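Alcohol oxidase (Myceliophthora thermophila, PDB 6F74) binds FAD and probably oxidises an alcohol or related substrate at the expense of oxygen, as expected of a VAO-type flavoprotein oxidase. Local coordinates at residues I334-L337 with H338-P342; L439-P442 with E443-T446; G475-V478 with F479-K482. One frame throughout, in Å; residues are numbered along the deposited sequence.

Interaction 1: residues I334-L337 with H338-P342; sequences IAVL and HQQLP
Helix 328-346 packs on one face of a seven-stranded antiparallel sheet, and midway along it His338 turns its ring back on Ile334, one turn earlier. His338 ND1 donates to Ile334 O at 2.8 Å, and the backbone N of His338 reaches the same oxygen at 2.9 Å. The two donors come from opposite faces of the carbonyl plane, ND1 standing 44° out of it. A first torsion of -82°, with CG beside the backbone N, brings the ring edge, with ND1 leading, to that oxygen. The ring also lies alongside Ile334, whose CG2 is 3.6 Å from His338 CE1. Were His338 an alanine, Ile334 O would probably be left with the backbone N of this pair alone, and CG2 would lose the imidazole beside it.

This helix is wedged between helices 382-396 and 448-458, with Leu337 on Leu392 and His338 on Ile455, while Ile334 and Leu337 rest on Tyr371 of strand 370-378. Leu337 CD2 meets Leu341 CD2 at 4.1 Å, one turn on. Gln339 N keeps the regular helical bond to Ala335 O, but Gln340 N binds Leu337 O at 3.0 Å and only weakly Val336 O, a tightened turn just before the kink at Pro342.

Interaction 2: residues L439-P442 with E443-T446; sequences LINP and EALT
After edge strand 435-440 of the seven-stranded sheet the chain folds into a short 3-10 turn, with Ile440 and Asn441 extended and Pro442 to Ala444 coiled. Two successive i to i+3 bonds make the turn: Ala444 N to Asn441 O at 3.0 Å and Leu445 N to Pro442 O, also at 3.0 Å.

Asn441 and Glu443 cross at about a right angle. Asn441 ND2 donates to Glu443 OE1 at 3.0 Å with an N-H...O angle of 150°, on the anti side of the carboxylate and 17° out of its plane. Asn441 CG sits between the backbone N and the carbonyl carbon (chi1 60°), which carries the amide over the turn; Glu443 bends at chi2 to bring OE1 back to it. The other amide atom, Asn441 OD1, lies 3.5 Å from Ala444 CB. On the buried side Ile440 CG2 sits against the fork of Leu445, 3.8 Å from its CG, and both side chains rest on Phe498 of strand 498-503. Pro442 and Leu445 also touch Pro342 of helix 328-346.

The turn thus has an apolar side and a polar one. The Asn441 amide offers a single neutral N-H to a carboxylate on an exposed residue; it can stabilise that charge but not cancel it, and the bond probably restrains the rotation of the Asn441 amide.

Interaction 3: residues G475-V478 with F479-K482; sequences GGQV and FKDK
Phe479 lays one face of its ring over Gly475, whose CA stands 3.4 Å from the ring centroid and only 5° off the ring normal, a CH-pi contact almost centred on the face. Gly475 N lies over the same face, 3.5 Å from Phe479 CE1. With chi1 at -77°, Phe479 CG is beside its own backbone N, and the ring is carried back past the start of the helix to the glycine. Gly475 and Gly476 both have positive phi, a backbone shape that suits a residue without a side chain.

Gly476 is the N-cap residue of the short helix 477-480, and its carbonyl O receives Lys480 N at 3.1 Å in a nearly straight bond. One residue further on, Asp481 N donates to Gln477 O at 2.8 Å. The same pair is joined through its side chains: Gln477 NE2 donates to Asp481 OD1 at 2.7 Å, with an N-H...O angle of 164°. OD1 lies in the amide plane but is itself met from above the carboxylate plane, the two groups being turned well apart. Gln477 CG is anti to the backbone N and the chain then bends at chi2, so that the amide reaches forward, one turn on, to Asp481. The amide also passes over the aliphatic part of Lys480, with NE2 3.5 Å from Lys480 CG.

Beyond the turn, Phe479 touches Pro497, Asp481 touches Arg494, and Val478 O accepts a hydrogen bond from Arg494 NH1. The helix lies near the flavin site: the side chain of Val478 is about 8 Å from that of the FAD-binding residue His246 and about 12 Å from the bound FAD. With Gln477 held at both its backbone O and its side-chain amide, Asp481 is tied to one residue by two bonds, and the N-H aimed at OD1 would probably stabilise the carboxylate.

How the interactions relate
All three contacts are local and follow one another along the chain, so none nests within or crosses another. Interaction 1 closes a turn within helix 328-346, on one face of the seven-stranded sheet. Interaction 2 closes the turn leaving edge strand 435-440 and leading to helix 448-458. It meets interaction 1 directly: Gln339 NE2 lies 2.9 Å from Leu445 O, a probable hydrogen bond, and Leu445 CD1 packs on His338 O, joining helix and turn. Interaction 3 opens helix 477-480, after strand 467-472 of the same sheet; its nearest atoms are about 6 Å from interaction 2 and about 7 Å from interaction 1, without touching either.

Interaction 1: residues I334-L337 with H338-P342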
ATOM      1  N   ILE A 334       9.591  -1.174 -24.704  1.00 22.19           N
ATOM      2  CA  ILE A 334       9.261  -0.867 -23.305  1.00 21.79           C
ATOM      3  C   ILE A 334      10.252   0.157 -22.739  1.00 21.93           C
ATOM      4  O   ILE A 334       9.858   1.098 -22.023  1.00 21.71           O
ATOM      5  CB  ILE A 334       9.190  -2.155 -22.451  1.00 21.63           C
ATOM      6  CG1 ILE A 334       7.941  -2.931 -22.884  1.00 21.48           C
ATOM      7  CG2 ILE A 334       9.119  -1.828 -20.962  1.00 21.29           C
ATOM      8  CD1 ILE A 334       7.759  -4.293 -22.263  1.00 21.41           C
ATOM      9  N   ALA A 335      11.519  -0.006 -23.087  1.00 22.37           N
ATOM     10  CA  ALA A 335      12.522   0.983 -22.748  1.00 22.64           C
ATOM     11  C   ALA A 335      12.162   2.354 -23.346  1.00 22.72           C
ATOM     12  O   ALA A 335      12.162   3.334 -22.627  1.00 22.66           O
ATOM     13  CB  ALA A 335      13.897   0.536 -23.205  1.00 23.20           C
ATOM     14  N   VAL A 336      11.833   2.394 -24.641  1.00 22.89           N
ATOM     15  CA  VAL A 336      11.427   3.636 -25.312  1.00 23.01           C
ATOM     16  C   VAL A 336      10.218   4.256 -24.624  1.00 22.60           C
ATOM     17  O   VAL A 336      10.179   5.447 -24.397  1.00 22.71           O
ATOM     18  CB  VAL A 336      11.094   3.409 -26.822  1.00 23.23           C
ATOM     19  CG1 VAL A 336      10.375   4.612 -27.433  1.00 23.30           C
ATOM     20  CG2 VAL A 336      12.361   3.126 -27.615  1.00 23.77           C
ATOM     21  N   LEU A 337       9.229   3.424 -24.315  1.00 22.20           N
ATOM     22  CA  LEU A 337       8.003   3.855 -23.674  1.00 21.85           C
ATOM     23  C   LEU A 337       8.300   4.511 -22.329  1.00 21.73           C
ATOM     24  O   LEU A 337       7.716   5.550 -21.998  1.00 21.72           O
ATOM     25  CB  LEU A 337       7.043   2.665 -23.482  1.00 21.51           C
ATOM     26  CG  LEU A 337       5.755   2.898 -22.680  1.00 21.16           C
ATOM     27  CD1 LEU A 337       4.620   2.018 -23.194  1.00 21.05           C
ATOM     28  CD2 LEU A 337       5.921   2.648 -21.174  1.00 20.87           C
ATOM     29  N   HIS A 338       9.172   3.881 -21.546  1.00 21.70           N
ATOM     30  CA  HIS A 338       9.596   4.467 -20.280  1.00 21.65           C
ATOM     31  C   HIS A 338      10.173   5.877 -20.489  1.00 22.07           C
ATOM     32  O   HIS A 338       9.871   6.781 -19.720  1.00 22.05           O
ATOM     33  CB  HIS A 338      10.590   3.569 -19.521  1.00 21.66           C
ATOM     34  CG  HIS A 338       9.935   2.476 -18.728  1.00 21.23           C
ATOM     35  ND1 HIS A 338       9.244   1.438 -19.308  1.00 21.07           N
ATOM     36  CD2 HIS A 338       9.902   2.247 -17.396  1.00 20.99           C
ATOM     37  CE1 HIS A 338       8.785   0.636 -18.368  1.00 20.75           C
ATOM     38  NE2 HIS A 338       9.167   1.106 -17.196  1.00 20.67           N
ATOM     39  N   GLN A 339      10.972   6.059 -21.534  1.00 22.50           N
ATOM     40  CA  GLN A 339      11.518   7.393 -21.860  1.00 22.98           C
ATOM     41  C   GLN A 339      10.467   8.454 -22.208  1.00 22.99           C
ATOM     42  O   GLN A 339      10.762   9.649 -22.119  1.00 23.37           O
ATOM     43  CB  GLN A 339      12.496   7.309 -23.028  1.00 23.47           C
ATOM     44  CG  GLN A 339      13.742   6.484 -22.778  1.00 23.68           C
ATOM     45  CD  GLN A 339      14.703   6.590 -23.950  1.00 24.27           C
ATOM     46  OE1 GLN A 339      14.477   5.998 -24.989  1.00 24.29           O
ATOM     47  NE2 GLN A 339      15.773   7.338 -23.777  1.00 24.81           N
ATOM     48  N   GLN A 340       9.282   8.023 -22.655  1.00 22.67           N
ATOM     49  CA  GLN A 340       8.219   8.940 -23.029  1.00 22.74           C
ATOM     50  C   GLN A 340       7.322   9.359 -21.859  1.00 22.49           C
ATOM     51  O   GLN A 340       6.502  10.283 -22.007  1.00 22.65           O
ATOM     52  CB  GLN A 340       7.339   8.322 -24.104  1.00 22.62           C
ATOM     53  CG  GLN A 340       8.054   7.910 -25.362  1.00 22.89           C
ATOM     54  CD  GLN A 340       8.878   9.048 -25.958  1.00 23.45           C
ATOM     55  OE1 GLN A 340       8.411  10.185 -26.066  1.00 23.68           O
ATOM     56  NE2 GLN A 340      10.107   8.744 -26.322  1.00 23.74           N
ATOM     57  N   LEU A 341       7.477   8.707 -20.702  1.00 22.15           N
ATOM     58  CA  LEU A 341       6.530   8.920 -19.618  1.00 21.88           C
ATOM     59  C   LEU A 341       6.515  10.325 -19.068  1.00 22.22           C
ATOM     60  O   LEU A 341       5.433  10.846 -18.763  1.00 22.20           O
ATOM     61  CB  LEU A 341       6.707   7.867 -18.479  1.00 21.46           C
ATOM     62  CG  LEU A 341       6.376   6.421 -18.867  1.00 21.13           C
ATOM     63  CD1 LEU A 341       6.475   5.543 -17.628  1.00 20.78           C
ATOM     64  CD2 LEU A 341       5.018   6.276 -19.544  1.00 21.03           C
ATOM     65  N   PRO A 342       7.700  10.965 -18.938  1.00 22.61           N
ATOM     66  CA  PRO A 342       7.659  12.311 -18.377  1.00 23.01           C
ATOM     67  C   PRO A 342       6.899  13.306 -19.249  1.00 23.37           C
ATOM     68  O   PRO A 342       6.163  14.138 -18.714  1.00 23.54           O
ATOM     69  CB  PRO A 342       9.140  12.677 -18.221  1.00 23.42           C
ATOM     70  CG  PRO A 342       9.820  11.362 -18.064  1.00 23.08           C
ATOM     71  CD  PRO A 342       9.074  10.429 -18.966  1.00 22.72           C
TER

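Interaction 2: residues L439-P442 with E443-T446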
ATOM      1  N   LEU A 439      11.209   5.380  -7.443  1.00 20.76           N
ATOM      2  CA  LEU A 439      10.735   6.594  -8.072  1.00 20.95           C
ATOM      3  C   LEU A 439      11.770   6.965  -9.140  1.00 21.42           C
ATOM      4  O   LEU A 439      12.977   6.879  -8.887  1.00 21.78           O
ATOM      5  CB  LEU A 439      10.553   7.707  -7.055  1.00 21.15           C
ATOM      6  CG  LEU A 439       9.232   7.758  -6.261  1.00 20.79           C
ATOM      7  CD1 LEU A 439       9.029   6.499  -5.403  1.00 20.35           C
ATOM      8  CD2 LEU A 439       9.272   8.990  -5.363  1.00 21.15           C
ATOM      9  N   ILE A 440      11.297   7.341 -10.325  1.00 21.47           N
ATOM     10  CA  ILE A 440      12.163   7.650 -11.480  1.00 21.91           C
ATOM     11  C   ILE A 440      12.045   9.121 -11.886  1.00 22.33           C
ATOM     12  O   ILE A 440      10.958   9.572 -12.260  1.00 22.18           O
ATOM     13  CB  ILE A 440      11.801   6.780 -12.703  1.00 21.69           C
ATOM     14  CG1 ILE A 440      11.783   5.297 -12.335  1.00 21.32           C
ATOM     15  CG2 ILE A 440      12.769   7.012 -13.840  1.00 22.17           C
ATOM     16  CD1 ILE A 440      13.055   4.738 -11.728  1.00 21.57           C
ATOM     17  N   ASN A 441      13.170   9.843 -11.807  1.00 22.91           N
ATOM     18  CA  ASN A 441      13.245  11.256 -12.244  1.00 23.46           C
ATOM     19  C   ASN A 441      13.519  11.327 -13.765  1.00 23.70           C
ATOM     20  O   ASN A 441      14.164  10.432 -14.314  1.00 23.68           O
ATOM     21  CB  ASN A 441      14.328  12.007 -11.461  1.00 24.07           C
ATOM     22  CG  ASN A 441      15.710  11.408 -11.653  1.00 24.40           C
ATOM     23  OD1 ASN A 441      15.905  10.221 -11.436  1.00 24.05           O
ATOM     24  ND2 ASN A 441      16.667  12.232 -12.100  1.00 25.14           N
ATOM     25  N   PRO A 442      13.045  12.384 -14.454  1.00 23.99           N
ATOM     26  CA  PRO A 442      13.194  12.419 -15.922  1.00 24.20           C
ATOM     27  C   PRO A 442      14.618  12.257 -16.447  1.00 24.70           C
ATOM     28  O   PRO A 442      14.822  11.628 -17.492  1.00 24.67           O
ATOM     29  CB  PRO A 442      12.676  13.803 -16.307  1.00 24.62           C
ATOM     30  CG  PRO A 442      11.822  14.233 -15.172  1.00 24.43           C
ATOM     31  CD  PRO A 442      12.378  13.591 -13.937  1.00 24.22           C
ATOM     32  N   GLU A 443      15.569  12.837 -15.715  1.00 25.21           N
ATOM     33  CA  GLU A 443      16.988  12.862 -16.081  1.00 25.86           C
ATOM     34  C   GLU A 443      17.620  11.473 -16.077  1.00 25.64           C
ATOM     35  O   GLU A 443      18.655  11.278 -16.697  1.00 26.13           O
ATOM     36  CB  GLU A 443      17.805  13.763 -15.119  1.00 26.50           C
ATOM     37  CG  GLU A 443      17.396  15.253 -15.138  1.00 26.95           C
ATOM     38  CD  GLU A 443      16.209  15.590 -14.229  1.00 26.53           C
ATOM     39  OE1 GLU A 443      15.739  14.696 -13.509  1.00 25.87           O
ATOM     40  OE2 GLU A 443      15.700  16.724 -14.276  1.00 26.87           O
ATOM     41  N   ALA A 444      17.021  10.526 -15.357  1.00 24.97           N
ATOM     42  CA  ALA A 444      17.491   9.140 -15.358  1.00 24.77           C
ATOM     43  C   ALA A 444      17.158   8.423 -16.672  1.00 24.57           C
ATOM     44  O   ALA A 444      17.664   7.317 -16.884  1.00 24.56           O
ATOM     45  CB  ALA A 444      16.901   8.378 -14.186  1.00 24.17           C
ATOM     46  N   LEU A 445      16.372   9.045 -17.556  1.00 24.50           N
ATOM     47  CA  LEU A 445      15.818   8.377 -18.730  1.00 24.25           C
ATOM     48  C   LEU A 445      16.247   8.922 -20.069  1.00 24.76           C
ATOM     49  O   LEU A 445      15.726   8.522 -21.086  1.00 24.59           O
ATOM     50  CB  LEU A 445      14.288   8.459 -18.684  1.00 23.66           C
ATOM     51  CG  LEU A 445      13.614   7.826 -17.487  1.00 23.09           C
ATOM     52  CD1 LEU A 445      12.181   8.347 -17.442  1.00 22.74           C
ATOM     53  CD2 LEU A 445      13.655   6.317 -17.596  1.00 22.79           C
ATOM     54  N   THR A 446      17.197   9.840 -20.089  1.00 25.43           N
ATOM     55  CA  THR A 446      17.574  10.510 -21.311  1.00 25.97           C
ATOM     56  C   THR A 446      18.520   9.611 -22.119  1.00 26.29           C
ATOM     57  O   THR A 446      18.550   9.701 -23.360  1.00 26.53           O
ATOM     58  CB  THR A 446      18.235  11.866 -21.027  1.00 26.67           C
ATOM     59  OG1 THR A 446      19.466  11.655 -20.344  1.00 27.11           O
ATOM     60  CG2 THR A 446      17.335  12.776 -20.159  1.00 26.45           C
TER

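Interaction 3: residues G475-V478 with F479-K482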
ATOM      1  N   GLY A 475       3.962  13.695 -10.830  1.00 22.40           N
ATOM      2  CA  GLY A 475       3.921  14.805 -11.756  1.00 22.97           C
ATOM      3  C   GLY A 475       2.780  15.739 -11.398  1.00 23.34           C
ATOM      4  O   GLY A 475       2.144  15.578 -10.365  1.00 23.18           O
ATOM      5  N   GLY A 476       2.519  16.716 -12.257  1.00 23.89           N
ATOM      6  CA  GLY A 476       1.382  17.644 -12.089  1.00 24.36           C
ATOM      7  C   GLY A 476       1.272  18.248 -10.697  1.00 24.64           C
ATOM      8  O   GLY A 476       2.175  18.951 -10.244  1.00 25.04           O
ATOM      9  N   GLN A 477       0.159  17.981 -10.017  1.00 24.48           N
ATOM     10  CA  GLN A 477      -0.107  18.621  -8.722  1.00 24.82           C
ATOM     11  C   GLN A 477       0.838  18.095  -7.639  1.00 24.46           C
ATOM     12  O   GLN A 477       1.183  18.823  -6.718  1.00 24.88           O
ATOM     13  CB  GLN A 477      -1.563  18.452  -8.301  1.00 24.80           C
ATOM     14  CG  GLN A 477      -2.015  19.272  -7.095  1.00 25.33           C
ATOM     15  CD  GLN A 477      -1.894  20.759  -7.326  1.00 26.28           C
ATOM     16  OE1 GLN A 477      -2.315  21.276  -8.362  1.00 26.68           O
ATOM     17  NE2 GLN A 477      -1.278  21.451  -6.366  1.00 26.70           N
ATOM     18  N   VAL A 478       1.315  16.861  -7.790  1.00 23.76           N
ATOM     19  CA  VAL A 478       2.275  16.299  -6.840  1.00 23.44           C
ATOM     20  C   VAL A 478       3.579  17.101  -6.854  1.00 23.95           C
ATOM     21  O   VAL A 478       4.182  17.337  -5.793  1.00 24.11           O
ATOM     22  CB  VAL A 478       2.573  14.802  -7.087  1.00 22.68           C
ATOM     23  CG1 VAL A 478       3.484  14.253  -5.986  1.00 22.44           C
ATOM     24  CG2 VAL A 478       1.290  13.979  -7.131  1.00 22.26           C
ATOM     25  N   PHE A 479       4.000  17.521  -8.051  1.00 24.23           N
ATOM     26  CA  PHE A 479       5.166  18.396  -8.209  1.00 24.85           C
ATOM     27  C   PHE A 479       4.870  19.763  -7.595  1.00 25.64           C
ATOM     28  O   PHE A 479       5.630  20.278  -6.785  1.00 26.04           O
ATOM     29  CB  PHE A 479       5.516  18.541  -9.701  1.00 25.01           C
ATOM     30  CG  PHE A 479       6.241  17.345 -10.306  1.00 24.44           C
ATOM     31  CD1 PHE A 479       6.461  16.158  -9.601  1.00 23.81           C
ATOM     32  CD2 PHE A 479       6.672  17.411 -11.623  1.00 24.60           C
ATOM     33  CE1 PHE A 479       7.125  15.094 -10.179  1.00 23.41           C
ATOM     34  CE2 PHE A 479       7.329  16.326 -12.219  1.00 24.16           C
ATOM     35  CZ  PHE A 479       7.566  15.177 -11.495  1.00 23.59           C
ATOM     36  N   LYS A 480       3.746  20.337  -7.981  1.00 25.92           N
ATOM     37  CA  LYS A 480       3.333  21.613  -7.441  1.00 26.74           C
ATOM     38  C   LYS A 480       3.287  21.638  -5.912  1.00 26.76           C
ATOM     39  O   LYS A 480       3.734  22.607  -5.305  1.00 27.48           O
ATOM     40  CB  LYS A 480       1.975  22.016  -8.015  1.00 26.97           C
ATOM     41  CG  LYS A 480       1.440  23.320  -7.450  1.00 27.90           C
ATOM     42  CD  LYS A 480       0.535  24.009  -8.454  1.00 28.43           C
ATOM     43  CE  LYS A 480      -0.129  25.246  -7.862  1.00 29.41           C
ATOM     44  NZ  LYS A 480      -0.705  26.015  -8.992  1.00 30.05           N
ATOM     45  N   ASP A 481       2.826  20.544  -5.296  1.00 26.01           N
ATOM     46  CA  ASP A 481       2.634  20.493  -3.846  1.00 25.99           C
ATOM     47  C   ASP A 481       3.957  20.458  -3.077  1.00 26.06           C
ATOM     48  O   ASP A 481       3.967  20.340  -1.872  1.00 26.03           O
ATOM     49  CB  ASP A 481       1.767  19.290  -3.445  1.00 25.20           C
ATOM     50  CG  ASP A 481       0.313  19.435  -3.837  1.00 25.30           C
ATOM     51  OD1 ASP A 481      -0.132  20.565  -4.115  1.00 26.05           O
ATOM     52  OD2 ASP A 481      -0.402  18.407  -3.861  1.00 24.68           O
ATOM     53  N   LYS A 482       5.087  20.520  -3.778  1.00 26.18           N
ATOM     54  CA  LYS A 482       6.346  20.855  -3.147  1.00 26.57           C
ATOM     55  C   LYS A 482       6.317  22.185  -2.403  1.00 27.52           C
ATOM     56  O   LYS A 482       7.030  22.336  -1.401  1.00 27.78           O
ATOM     57  CB  LYS A 482       7.456  20.876  -4.200  1.00 26.73           C
ATOM     58  CG  LYS A 482       8.817  21.296  -3.644  1.00 27.28           C
ATOM     59  CD  LYS A 482       9.609  22.314  -4.517  1.00 28.13           C
ATOM     60  CE  LYS A 482      10.751  21.672  -5.317  1.00 27.94           C
ATOM     61  NZ  LYS A 482      12.001  21.579  -4.479  1.00 28.25           N
TER